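Local structure of enzyme subtilase SubTY from Bacillus sp. TY145 (Bacillus sp., 5FFN) at residues Asp225-Ala230 with Glu279-Ala284; Tyr219-Arg224 with Ser303-Pro308. The protein probably hydrolyses peptide bonds as a subtilisin-like serine protease, with calcium and sodium ions bound to its fold. One frame throughout, in Å; residues are numbered along the deposited sequence.

Contact 1: residues Asp225-Ala230 with Glu279-Ala284. With CA (calcium ion), chain C.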
ATOM      1  N   ASP A 225       3.304   7.997 -12.881  1.00 10.59           N
ATOM      2  CA  ASP A 225       1.934   7.747 -13.267  1.00 11.23           C
ATOM      3  C   ASP A 225       1.243   6.836 -12.254  1.00 10.96           C
ATOM      4  O   ASP A 225       1.788   5.812 -11.817  1.00 10.31           O
ATOM      5  CB  ASP A 225       1.830   7.060 -14.627  1.00 11.87           C
ATOM      6  CG  ASP A 225       2.175   7.961 -15.808  1.00 11.42           C
ATOM      7  OD1 ASP A 225       2.361   9.169 -15.660  1.00 11.81           O
ATOM      8  OD2 ASP A 225       2.271   7.380 -16.893  1.00 12.68           O
ATOM      9  N   ILE A 226       0.011   7.199 -11.909  1.00 10.13           N
ATOM     10  CA  ILE A 226      -0.871   6.309 -11.155  1.00 10.32           C
ATOM     11  C   ILE A 226      -1.331   5.188 -12.084  1.00  8.92           C
ATOM     12  O   ILE A 226      -1.602   5.403 -13.249  1.00 10.73           O
ATOM     13  CB  ILE A 226      -2.180   7.029 -10.621  1.00 10.41           C
ATOM     14  CG1 ILE A 226      -1.782   8.254  -9.802  1.00  8.96           C
ATOM     15  CG2 ILE A 226      -3.113   6.073  -9.905  1.00 11.50           C
ATOM     16  CD1 ILE A 226      -1.082   7.886  -8.490  1.00 11.87           C
ATOM     17  N   GLU A 227      -1.393   3.985 -11.579  1.00  9.66           N
ATOM     18  CA  GLU A 227      -1.803   2.837 -12.438  1.00  9.53           C
ATOM     19  C   GLU A 227      -3.275   2.407 -12.248  1.00  9.27           C
ATOM     20  O   GLU A 227      -4.028   2.276 -13.211  1.00  9.45           O
ATOM     21  CB  GLU A 227      -0.826   1.686 -12.223  1.00  9.02           C
ATOM     22  CG  GLU A 227      -0.929   0.560 -13.235  1.00  9.07           C
ATOM     23  CD  GLU A 227       0.435  -0.120 -13.483  1.00 11.32           C
ATOM     24  OE1 GLU A 227       1.495   0.489 -13.183  1.00  8.53           O
ATOM     25  OE2 GLU A 227       0.448  -1.251 -13.988  1.00 10.92           O
ATOM     26  N   VAL A 228      -3.674   2.193 -11.004  1.00  8.93           N
ATOM     27  CA  VAL A 228      -4.992   1.682 -10.693  1.00  8.72           C
ATOM     28  C   VAL A 228      -5.421   2.303  -9.365  1.00  8.57           C
ATOM     29  O   VAL A 228      -4.587   2.839  -8.629  1.00  9.22           O
ATOM     30  CB  VAL A 228      -5.023   0.142 -10.590  1.00  7.19           C
ATOM     31  CG1 VAL A 228      -4.700  -0.487 -11.943  1.00  9.72           C
ATOM     32  CG2 VAL A 228      -4.147  -0.331  -9.446  1.00  8.91           C
ATOM     33  N   SER A 229      -6.713   2.175  -9.094  1.00 10.21           N
ATOM     34  CA  SER A 229      -7.322   2.655  -7.880  1.00  9.75           C
ATOM     35  C   SER A 229      -8.021   1.492  -7.170  1.00 10.63           C
ATOM     36  O   SER A 229      -8.486   0.529  -7.819  1.00 10.90           O
ATOM     37  CB  SER A 229      -8.363   3.701  -8.213  1.00 10.85           C
ATOM     38  OG  SER A 229      -7.768   4.808  -8.843  1.00 11.63           O
ATOM     39  N   ALA A 230      -8.076   1.563  -5.827  1.00 10.60           N
ATOM     40  CA  ALA A 230      -8.773   0.535  -5.026  1.00  9.99           C
ATOM     41  C   ALA A 230      -9.224   1.135  -3.679  1.00 10.67           C
ATOM     42  O   ALA A 230      -8.749   2.199  -3.289  1.00 10.70           O
ATOM     43  CB  ALA A 230      -7.912  -0.699  -4.818  1.00 11.38           C
ATOM     44  N   GLU A 279      -3.254  -7.494 -17.328  1.00 10.36           N
ATOM     45  CA  GLU A 279      -4.649  -7.849 -17.103  1.00 10.75           C
ATOM     46  C   GLU A 279      -5.227  -7.001 -15.950  1.00 10.54           C
ATOM     47  O   GLU A 279      -6.394  -6.635 -15.992  1.00  9.68           O
ATOM     48  CB  GLU A 279      -4.779  -9.344 -16.883  1.00 13.09           C
ATOM     49  CG  GLU A 279      -6.089  -9.828 -16.421  1.00 13.41           C
ATOM     50  CD  GLU A 279      -7.282  -9.603 -17.351  1.00 11.63           C
ATOM     51  OE1 GLU A 279      -7.223  -8.985 -18.436  1.00 11.01           O
ATOM     52  OE2 GLU A 279      -8.367 -10.016 -16.914  1.00 13.30           O
ATOM     53  N   LEU A 280      -4.415  -6.654 -14.957  1.00 10.29           N
ATOM     54  CA  LEU A 280      -4.857  -5.621 -13.981  1.00 10.09           C
ATOM     55  C   LEU A 280      -5.216  -4.300 -14.674  1.00 10.40           C
ATOM     56  O   LEU A 280      -6.237  -3.664 -14.367  1.00 10.40           O
ATOM     57  CB  LEU A 280      -3.830  -5.395 -12.852  1.00 11.75           C
ATOM     58  CG  LEU A 280      -3.645  -6.504 -11.825  1.00 13.03           C
ATOM     59  CD1 LEU A 280      -2.376  -6.201 -10.960  1.00 16.92           C
ATOM     60  CD2 LEU A 280      -4.894  -6.653 -10.949  1.00 14.73           C
ATOM     61  N   GLN A 281      -4.375  -3.887 -15.606  1.00  9.57           N
ATOM     62  CA  GLN A 281      -4.610  -2.694 -16.370  1.00 10.85           C
ATOM     63  C   GLN A 281      -5.896  -2.845 -17.204  1.00  9.78           C
ATOM     64  O   GLN A 281      -6.707  -1.920 -17.254  1.00 10.70           O
ATOM     65  CB  GLN A 281      -3.405  -2.424 -17.245  1.00 10.34           C
ATOM     66  CG  GLN A 281      -2.125  -2.109 -16.441  1.00 11.91           C
ATOM     67  CD  GLN A 281      -0.893  -1.995 -17.340  1.00 14.19           C
ATOM     68  OE1 GLN A 281      -1.005  -2.245 -18.540  1.00 14.86           O
ATOM     69  NE2 GLN A 281       0.290  -1.670 -16.759  1.00 10.58           N
ATOM     70  N   ASN A 282      -6.078  -4.010 -17.859  1.00 10.32           N
ATOM     71  CA  ASN A 282      -7.253  -4.240 -18.738  1.00  9.94           C
ATOM     72  C   ASN A 282      -8.528  -4.150 -17.897  1.00 10.30           C
ATOM     73  O   ASN A 282      -9.478  -3.471 -18.275  1.00 11.42           O
ATOM     74  CB  ASN A 282      -7.209  -5.618 -19.414  1.00 10.22           C
ATOM     75  CG  ASN A 282      -6.072  -5.771 -20.408  1.00 11.69           C
ATOM     76  OD1 ASN A 282      -5.527  -4.782 -20.936  1.00 14.13           O
ATOM     77  ND2 ASN A 282      -5.720  -7.001 -20.678  1.00 11.11           N
ATOM     78  N   ARG A 283      -8.490  -4.786 -16.740  1.00  8.98           N
ATOM     79  CA  ARG A 283      -9.633  -4.789 -15.806  1.00 10.76           C
ATOM     80  C   ARG A 283      -9.919  -3.376 -15.305  1.00 10.18           C
ATOM     81  O   ARG A 283     -11.085  -2.995 -15.128  1.00 11.40           O
ATOM     82  CB  ARG A 283      -9.383  -5.727 -14.640  1.00 10.37           C
ATOM     83  CG  ARG A 283      -9.521  -7.234 -15.021  1.00 11.96           C
ATOM     84  CD  ARG A 283      -9.265  -8.076 -13.821  1.00 12.65           C
ATOM     85  NE  ARG A 283      -9.318  -9.516 -14.140  1.00 13.79           N
ATOM     86  CZ  ARG A 283      -9.822 -10.460 -13.349  1.00 14.78           C
ATOM     87  NH1 ARG A 283     -10.405 -10.174 -12.203  1.00 16.04           N
ATOM     88  NH2 ARG A 283      -9.746 -11.729 -13.709  1.00 14.09           N
ATOM     89  N   ALA A 284      -8.857  -2.615 -15.042  1.00 10.35           N
ATOM     90  CA  ALA A 284      -9.016  -1.250 -14.530  1.00 10.50           C
ATOM     91  C   ALA A 284      -9.875  -0.439 -15.493  1.00 10.35           C
ATOM     92  O   ALA A 284     -10.752   0.339 -15.099  1.00 10.40           O
ATOM     93  CB  ALA A 284      -7.626  -0.577 -14.330  1.00 10.84           C
TER
HETATM   94 CA    CA C 401       1.258   7.687 -18.979  1.00 13.81          CA
HETATM   95  O   HOH W   1      -0.696   7.077 -17.899  1.00 11.14           O
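V228 and A284 mark the closest backbone approach, their CA atoms 6.3 Å apart, where strand 228-231 of the subtilase alpha/beta core passes helix 273-286. The strand runs parallel to strand 188-194, and the helix packs against it through small apolar groups: V228 points at the helix, and its CG1 meets CB of A284 at 3.8 Å. V257 of helix 250-267 and P308 also touch V228. One residue earlier the contact turns polar. With CG of E227 anti to the backbone N (chi1 -167°) and the chain bent at chi2, the carboxylate is brought close to the helix. There NE2 of Q281 donates to OE2 of E227 over 2.8 Å, almost straight at 176°. The acceptor lies in the amide plane, but the amide comes from above the carboxylate, 57° out of its plane. R277, one helical turn earlier, forms a salt bridge to the same OE2, so two donors grip one oxygen. A leucine in place of Q281 would probably cost E227 OE2 its amide donor, leaving the R277 salt bridge with less help in holding the carboxylate's rotation. At the N-terminal end of 225-230, D225 binds calcium through OD2, 2.3 Å from the ion.

Contact 2: residues Tyr219-Arg224 with Ser303-Pro308. With CA (calcium ion), chain C.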
ATOM      1  N   TYR A 219      -2.673   5.730 -21.408  1.00 15.48           N
ATOM      2  CA  TYR A 219      -2.724   4.322 -21.012  1.00 14.34           C
ATOM      3  C   TYR A 219      -1.349   3.608 -21.201  1.00 13.83           C
ATOM      4  O   TYR A 219      -1.299   2.407 -21.454  1.00 14.45           O
ATOM      5  CB  TYR A 219      -3.838   3.578 -21.757  1.00 15.14           C
ATOM      6  CG  TYR A 219      -5.238   3.945 -21.308  1.00 15.08           C
ATOM      7  CD1 TYR A 219      -5.685   3.628 -20.044  1.00 14.30           C
ATOM      8  CD2 TYR A 219      -6.103   4.595 -22.168  1.00 19.87           C
ATOM      9  CE1 TYR A 219      -6.969   3.951 -19.627  1.00 13.61           C
ATOM     10  CE2 TYR A 219      -7.380   4.904 -21.779  1.00 19.40           C
ATOM     11  CZ  TYR A 219      -7.809   4.598 -20.515  1.00 18.38           C
ATOM     12  OH  TYR A 219      -9.109   4.904 -20.217  1.00 18.01           O
ATOM     13  N   ILE A 220      -0.271   4.357 -20.990  1.00 13.78           N
ATOM     14  CA  ILE A 220       1.071   3.830 -20.958  1.00 15.32           C
ATOM     15  C   ILE A 220       1.735   4.371 -19.692  1.00 13.72           C
ATOM     16  O   ILE A 220       1.761   5.568 -19.448  1.00 12.94           O
ATOM     17  CB  ILE A 220       1.895   4.219 -22.194  1.00 16.00           C
ATOM     18  CG1 ILE A 220       1.251   3.633 -23.454  1.00 20.31           C
ATOM     19  CG2 ILE A 220       3.346   3.694 -22.061  1.00 18.15           C
ATOM     20  CD1 ILE A 220       1.782   4.260 -24.709  1.00 22.51           C
ATOM     21  N   ILE A 221       2.288   3.457 -18.894  1.00 14.60           N
ATOM     22  CA  ILE A 221       2.859   3.850 -17.606  1.00 14.01           C
ATOM     23  C   ILE A 221       4.283   4.395 -17.809  1.00 14.35           C
ATOM     24  O   ILE A 221       5.180   3.655 -18.299  1.00 14.41           O
ATOM     25  CB  ILE A 221       2.867   2.644 -16.617  1.00 13.51           C
ATOM     26  CG1 ILE A 221       1.443   2.234 -16.247  1.00 13.99           C
ATOM     27  CG2 ILE A 221       3.689   2.959 -15.396  1.00 14.09           C
ATOM     28  CD1 ILE A 221       0.613   3.310 -15.573  1.00 13.28           C
ATOM     29  N   GLN A 222       4.463   5.671 -17.453  1.00 13.64           N
ATOM     30  CA  GLN A 222       5.763   6.308 -17.235  1.00 14.33           C
ATOM     31  C   GLN A 222       5.982   6.487 -15.733  1.00 14.27           C
ATOM     32  O   GLN A 222       5.088   6.240 -14.908  1.00 12.33           O
ATOM     33  CB  GLN A 222       5.871   7.664 -17.969  1.00 15.87           C
ATOM     34  CG  GLN A 222       5.854   7.559 -19.516  1.00 18.46           C
ATOM     35  CD  GLN A 222       4.457   7.534 -20.147  1.00 20.59           C
ATOM     36  OE1 GLN A 222       3.505   8.131 -19.636  1.00 21.46           O
ATOM     37  NE2 GLN A 222       4.345   6.847 -21.289  1.00 22.91           N
ATOM     38  N   GLU A 223       7.209   6.833 -15.369  1.00 13.96           N
ATOM     39  CA  GLU A 223       7.486   7.233 -14.003  1.00 14.06           C
ATOM     40  C   GLU A 223       6.545   8.388 -13.607  1.00 12.55           C
ATOM     41  O   GLU A 223       6.277   9.280 -14.422  1.00 13.34           O
ATOM     42  CB  GLU A 223       8.943   7.636 -13.871  1.00 14.73           C
ATOM     43  CG  GLU A 223       9.399   7.827 -12.467  1.00 16.31           C
ATOM     44  CD  GLU A 223      10.923   7.899 -12.374  1.00 17.38           C
ATOM     45  OE1 GLU A 223      11.581   6.887 -12.096  1.00 18.24           O
ATOM     46  OE2 GLU A 223      11.416   8.997 -12.582  1.00 20.53           O
ATOM     47  N   ARG A 224       6.000   8.302 -12.382  1.00 11.32           N
ATOM     48  CA  ARG A 224       5.094   9.305 -11.770  1.00 11.46           C
ATOM     49  C   ARG A 224       3.639   9.154 -12.290  1.00 11.10           C
ATOM     50  O   ARG A 224       2.807  10.030 -12.069  1.00 12.52           O
ATOM     51  CB  ARG A 224       5.598  10.744 -11.934  1.00 12.53           C
ATOM     52  CG  ARG A 224       7.035  10.987 -11.465  1.00 15.55           C
ATOM     53  CD  ARG A 224       7.343  12.494 -11.474  1.00 18.72           C
ATOM     54  NE  ARG A 224       6.684  13.177 -10.368  1.00 18.79           N
ATOM     55  CZ  ARG A 224       7.184  13.261  -9.138  1.00 21.75           C
ATOM     56  NH1 ARG A 224       8.361  12.732  -8.827  1.00 21.50           N
ATOM     57  NH2 ARG A 224       6.491  13.873  -8.191  1.00 19.86           N
ATOM     58  N   SER A 303      -6.760   8.677 -10.667  1.00 10.35           N
ATOM     59  CA  SER A 303      -7.171   7.297 -10.530  1.00  9.90           C
ATOM     60  C   SER A 303      -6.440   6.330 -11.493  1.00  9.82           C
ATOM     61  O   SER A 303      -6.695   5.146 -11.449  1.00 10.09           O
ATOM     62  CB  SER A 303      -8.670   7.187 -10.757  1.00 10.14           C
ATOM     63  OG  SER A 303      -9.024   7.478 -12.116  1.00 11.74           O
ATOM     64  N   GLY A 304      -5.587   6.856 -12.361  1.00  9.33           N
ATOM     65  CA  GLY A 304      -4.910   6.036 -13.344  1.00 10.40           C
ATOM     66  C   GLY A 304      -5.901   5.435 -14.328  1.00 10.10           C
ATOM     67  O   GLY A 304      -6.792   6.107 -14.828  1.00 10.19           O
ATOM     68  N   PHE A 305      -5.697   4.153 -14.635  1.00 11.21           N
ATOM     69  CA  PHE A 305      -6.438   3.471 -15.651  1.00 10.80           C
ATOM     70  C   PHE A 305      -7.847   3.134 -15.205  1.00 10.93           C
ATOM     71  O   PHE A 305      -8.706   2.871 -16.044  1.00 11.21           O
ATOM     72  CB  PHE A 305      -5.774   2.147 -16.067  1.00 11.16           C
ATOM     73  CG  PHE A 305      -4.455   2.270 -16.824  1.00 11.74           C
ATOM     74  CD1 PHE A 305      -3.694   3.438 -16.831  1.00 11.22           C
ATOM     75  CD2 PHE A 305      -3.926   1.137 -17.461  1.00 11.34           C
ATOM     76  CE1 PHE A 305      -2.443   3.512 -17.500  1.00 12.58           C
ATOM     77  CE2 PHE A 305      -2.705   1.212 -18.132  1.00 12.41           C
ATOM     78  CZ  PHE A 305      -1.961   2.368 -18.150  1.00 11.85           C
ATOM     79  N   GLY A 306      -8.091   3.164 -13.899  1.00 10.25           N
ATOM     80  CA  GLY A 306      -9.403   2.850 -13.383  1.00 10.17           C
ATOM     81  C   GLY A 306      -9.297   1.946 -12.183  1.00 10.63           C
ATOM     82  O   GLY A 306      -8.268   1.889 -11.478  1.00  9.78           O
ATOM     83  N   TYR A 307     -10.377   1.228 -11.961  1.00 10.44           N
ATOM     84  CA  TYR A 307     -10.566   0.368 -10.797  1.00 11.00           C
ATOM     85  C   TYR A 307     -10.693  -1.108 -11.176  1.00 12.05           C
ATOM     86  O   TYR A 307     -11.780  -1.555 -11.562  1.00 13.29           O
ATOM     87  CB  TYR A 307     -11.819   0.865 -10.062  1.00 10.93           C
ATOM     88  CG  TYR A 307     -12.250   0.096  -8.831  1.00 10.33           C
ATOM     89  CD1 TYR A 307     -11.393  -0.809  -8.173  1.00  8.61           C
ATOM     90  CD2 TYR A 307     -13.540   0.304  -8.277  1.00 11.19           C
ATOM     91  CE1 TYR A 307     -11.795  -1.523  -7.045  1.00 11.50           C
ATOM     92  CE2 TYR A 307     -13.946  -0.367  -7.125  1.00 12.69           C
ATOM     93  CZ  TYR A 307     -13.051  -1.279  -6.490  1.00 13.28           C
ATOM     94  OH  TYR A 307     -13.410  -2.007  -5.377  1.00 11.99           O
ATOM     95  N   PRO A 308      -9.602  -1.891 -11.035  1.00 11.15           N
ATOM     96  CA  PRO A 308      -9.678  -3.323 -11.409  1.00 11.45           C
ATOM     97  C   PRO A 308     -10.442  -4.122 -10.345  1.00 11.50           C
ATOM     98  O   PRO A 308     -10.220  -3.959  -9.116  1.00 11.06           O
ATOM     99  CB  PRO A 308      -8.217  -3.754 -11.451  1.00 11.28           C
ATOM    100  CG  PRO A 308      -7.551  -2.863 -10.373  1.00 10.73           C
ATOM    101  CD  PRO A 308      -8.300  -1.559 -10.424  1.00 12.34           C
TER
HETATM  102 CA    CA C 401       1.258   7.687 -18.979  1.00 13.81          CA
HETATM  103  O   HOH W   2     -10.008   4.634 -17.589  1.00 14.07           O
HETATM  104  O   HOH W   1      -0.696   7.077 -17.899  1.00 11.14           O
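F305 sits in a type II' beta turn, S303 to G306, and its side chain packs against the calcium-binding loop 219-224 of the subtilase fold; the CA atoms of F305 and Y219 are 6.6 Å apart. From CB, which grazes Y219 CE1, the chain leads to CG, met by Y219 CD1 at 3.7 Å. This begins a T-shaped (edge-to-face) stack: the Y219 edge stands over one face of F305, with planes at 79° and centroids 5.2 Å apart. Further out, CD1 and CD2 of F305 also face Y219 CD1. CE1 then reaches the CA of Y219 and, at 3.6 Å, CD1 of I221, whose side chain comes in obliquely. CE2 lies near the carbonyl O of Y219. At the tip, F305 CZ lies 3.3 Å from Y219 C, so the ring touches backbone as well as side chains. With CG of F305 anti to its own carbonyl carbon (chi1 -69°), the ring is directed at Y219, and Q281 and A284 of helix 273-286 also touch it. G304 takes a positive phi, and at G306 a side chain would run into the preceding carbonyl O, which suits glycine at both places. Beyond the packed ring the loop binds calcium through I220 O and Q222 OE1, with T215, D218 and D225 completing the protein ligands. Water 2 joins the two segments: it donates to F305 O at 2.7 Å and is hydrogen-bonded to Y219 OH.

From the N terminus, the chain first reaches 219-224 and runs directly into 225-230, so the first halves of both contacts are continuous. It then passes through helix 250-267 and enters helix 273-286, where 279-284 closes the shorter loop, contact 1. Segment 303-308 follows and closes the longer loop, contact 2; the closures therefore nest without crossing. The centres of contacts 1 and 2 are about 6 Å apart, and the segments also meet directly: S229 OG lies 2.8 Å from S303 O, and S229 N is 2.9 Å from G306 O, both probable hydrogen bonds. Together they join the calcium loop, strand 228-231, helix 273-286 and the turn after it. One water on the shared calcium belongs to both contacts.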